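Long-range contact in histidine triad (HIT) protein (Clostridium difficile, PDB 4EGU), which binds zinc and guanosine-5'-monophosphate and probably acts, like other histidine triad proteins, as a nucleotide hydrolase or transferase working through a nucleotidyl-histidine intermediate: residues V43-H48 against V98-Y103. Residues are numbered along the deposited sequence; the frame is centred on the assembly and turned at random.
Sequences VVPKKH and VKHLHY. With ZN (zinc ion), chain D; 5GP (guanosine-5'-monophosphate), chain C.
His48 and His100 meet through a zinc ion, each giving ND1, at 2.0 Å from His48 and 2.1 Å from His100; Cys6 and Cys9 complete the site. The two imidazole planes stand at 90°. Each ring has CG anti to its backbone N (chi1 -178° and 179°), which carries ND1 to the metal. The far nitrogens are tied too: His100 NE2 donates to Pro45 O (2.8 Å), which lies in the ring plane, and His48 NE2 is hydrogen-bonded to Asp50 OD1. Val43 and Tyr103 form an antiparallel hydrogen-bonded pair, N to O both ways (2.9 Å each), which starts the pairing of strands 39-45 and 103-107. Apolar side chains also meet: Val44 CG1 touches His102 CB (3.6 Å), and the Pro45 and Leu101 side chains cross at about a right angle, CG against CB. Within the histidine triad motif, His102 ND1 donates to His100 O (2.7 Å), and NE2 donates to nucleotide O3P, in the His102 ring plane (2.6 Å); Val98 N donates to O2P. Zinc at His100 and strand pairing at Tyr103 thus hold the extended chain carrying His102, the predicted nucleotidylated residue; in the conformer described, the His100 carbonyl would orient its ring, NE2 toward the phosphate.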
# COMPACT_ATOMS: atom_id res chain seq x y z
N VAL A 43 3.70 4.35 -9.23
CA VAL A 43 4.09 3.08 -9.79
C VAL A 43 2.84 2.43 -10.36
O VAL A 43 1.86 2.24 -9.64
CB VAL A 43 4.74 2.15 -8.74
CG1 VAL A 43 5.30 0.92 -9.43
CG2 VAL A 43 5.85 2.87 -7.99
N VAL A 44 2.84 2.12 -11.66
CA VAL A 44 1.63 1.63 -12.34
C VAL A 44 1.93 0.42 -13.21
O VAL A 44 2.99 0.36 -13.84
CB VAL A 44 0.92 2.66 -13.23
CG1 VAL A 44 0.74 3.94 -12.47
CG2 VAL A 44 1.69 2.90 -14.54
N PRO A 45 0.98 -0.52 -13.27
CA PRO A 45 1.10 -1.54 -14.30
C PRO A 45 0.84 -0.89 -15.65
O PRO A 45 0.05 0.04 -15.76
CB PRO A 45 -0.03 -2.53 -13.97
CG PRO A 45 -1.05 -1.69 -13.29
CD PRO A 45 -0.32 -0.60 -12.59
N LYS A 46 1.47 -1.41 -16.68
CA LYS A 46 1.13 -1.01 -18.03
C LYS A 46 -0.28 -1.48 -18.41
O LYS A 46 -0.99 -0.77 -19.11
CB LYS A 46 2.19 -1.53 -19.01
CG LYS A 46 3.51 -0.82 -18.84
CD LYS A 46 4.60 -1.33 -19.77
CE LYS A 46 5.80 -0.39 -19.73
NZ LYS A 46 6.88 -0.83 -20.62
N LYS A 47 -0.67 -2.66 -17.93
CA LYS A 47 -2.04 -3.16 -18.09
C LYS A 47 -2.99 -2.30 -17.27
O LYS A 47 -2.71 -1.96 -16.12
CB LYS A 47 -2.15 -4.62 -17.64
CG LYS A 47 -3.55 -5.19 -17.69
CD LYS A 47 -3.58 -6.70 -17.42
CE LYS A 47 -5.01 -7.27 -17.35
NZ LYS A 47 -5.70 -7.15 -18.65
N HIS A 48 -4.13 -1.94 -17.84
CA HIS A 48 -5.15 -1.18 -17.13
C HIS A 48 -6.05 -2.06 -16.26
O HIS A 48 -6.72 -2.97 -16.75
CB HIS A 48 -6.03 -0.43 -18.15
CG HIS A 48 -7.07 0.42 -17.51
ND1 HIS A 48 -6.95 1.79 -17.36
CD2 HIS A 48 -8.25 0.07 -16.94
CE1 HIS A 48 -8.02 2.24 -16.74
NE2 HIS A 48 -8.82 1.22 -16.46
N VAL A 98 -7.64 9.07 -10.53
CA VAL A 98 -7.26 8.40 -11.79
C VAL A 98 -7.53 6.92 -11.64
O VAL A 98 -6.92 6.24 -10.79
CB VAL A 98 -5.80 8.62 -12.16
CG1 VAL A 98 -5.46 7.88 -13.44
CG2 VAL A 98 -5.51 10.12 -12.32
N LYS A 99 -8.45 6.42 -12.45
CA LYS A 99 -8.97 5.07 -12.32
C LYS A 99 -8.14 4.09 -13.16
O LYS A 99 -8.64 3.42 -14.07
CB LYS A 99 -10.47 5.04 -12.66
CG LYS A 99 -11.33 5.81 -11.66
CD LYS A 99 -12.80 5.77 -12.06
CE LYS A 99 -13.67 6.59 -11.12
NZ LYS A 99 -15.11 6.56 -11.53
N HIS A 100 -6.87 4.02 -12.80
CA HIS A 100 -5.90 3.07 -13.35
C HIS A 100 -5.01 2.71 -12.16
O HIS A 100 -4.39 3.62 -11.60
CB HIS A 100 -5.08 3.71 -14.47
CG HIS A 100 -4.04 2.83 -15.08
ND1 HIS A 100 -4.01 2.56 -16.44
CD2 HIS A 100 -2.94 2.25 -14.54
CE1 HIS A 100 -2.94 1.83 -16.70
NE2 HIS A 100 -2.27 1.63 -15.57
N LEU A 101 -4.94 1.43 -11.79
CA LEU A 101 -4.18 1.00 -10.62
C LEU A 101 -2.85 1.72 -10.51
O LEU A 101 -2.02 1.71 -11.42
CB LEU A 101 -3.88 -0.50 -10.65
CG LEU A 101 -3.28 -1.07 -9.36
CD1 LEU A 101 -4.35 -1.17 -8.26
CD2 LEU A 101 -2.62 -2.38 -9.61
N HIS A 102 -2.60 2.29 -9.35
CA HIS A 102 -1.34 2.97 -9.09
C HIS A 102 -1.05 2.98 -7.62
O HIS A 102 -1.96 3.07 -6.80
CB HIS A 102 -1.39 4.45 -9.63
CG HIS A 102 -2.48 5.29 -9.02
ND1 HIS A 102 -3.75 5.28 -9.53
CD2 HIS A 102 -2.50 6.17 -7.98
CE1 HIS A 102 -4.52 6.10 -8.83
NE2 HIS A 102 -3.78 6.66 -7.89
N TYR A 103 0.23 2.96 -7.30
CA TYR A 103 0.71 3.13 -5.95
C TYR A 103 1.52 4.41 -5.88
O TYR A 103 2.36 4.67 -6.73
CB TYR A 103 1.56 1.93 -5.51
CG TYR A 103 0.71 0.74 -5.18
CD1 TYR A 103 0.05 0.01 -6.15
CD2 TYR A 103 0.48 0.39 -3.86
CE1 TYR A 103 -0.79 -1.06 -5.79
CE2 TYR A 103 -0.35 -0.68 -3.50
CZ TYR A 103 -0.98 -1.39 -4.47
OH TYR A 103 -1.82 -2.41 -4.15
ZN ZN D . -5.43 3.06 -17.89
P 5GP C . -5.07 9.60 -7.04
O1P 5GP C . -5.56 10.75 -6.19
O2P 5GP C . -5.99 9.17 -8.15
O3P 5GP C . -4.73 8.45 -6.19
O5' 5GP C . -3.66 9.98 -7.61
C5' 5GP C . -3.52 10.41 -8.94
C4' 5GP C . -2.28 11.22 -9.08
O4' 5GP C . -2.02 11.42 -10.47
C3' 5GP C . -2.36 12.61 -8.44
O3' 5GP C . -1.44 12.70 -7.34
C2' 5GP C . -1.93 13.56 -9.59
O2' 5GP C . -1.07 14.61 -9.21
C1' 5GP C . -1.30 12.61 -10.61
N9 5GP C . -1.43 13.03 -11.99
C8 5GP C . -2.59 13.36 -12.59
N7 5GP C . -2.37 13.65 -13.89
C5 5GP C . -1.05 13.48 -14.11
C6 5GP C . -0.26 13.65 -15.24
O6 5GP C . -0.72 14.02 -16.36
N1 5GP C . 1.04 13.37 -15.07
C2 5GP C . 1.58 12.96 -13.89
N2 5GP C . 2.90 12.72 -13.87
N3 5GP C . 0.86 12.80 -12.77
C4 5GP C . -0.46 13.07 -12.91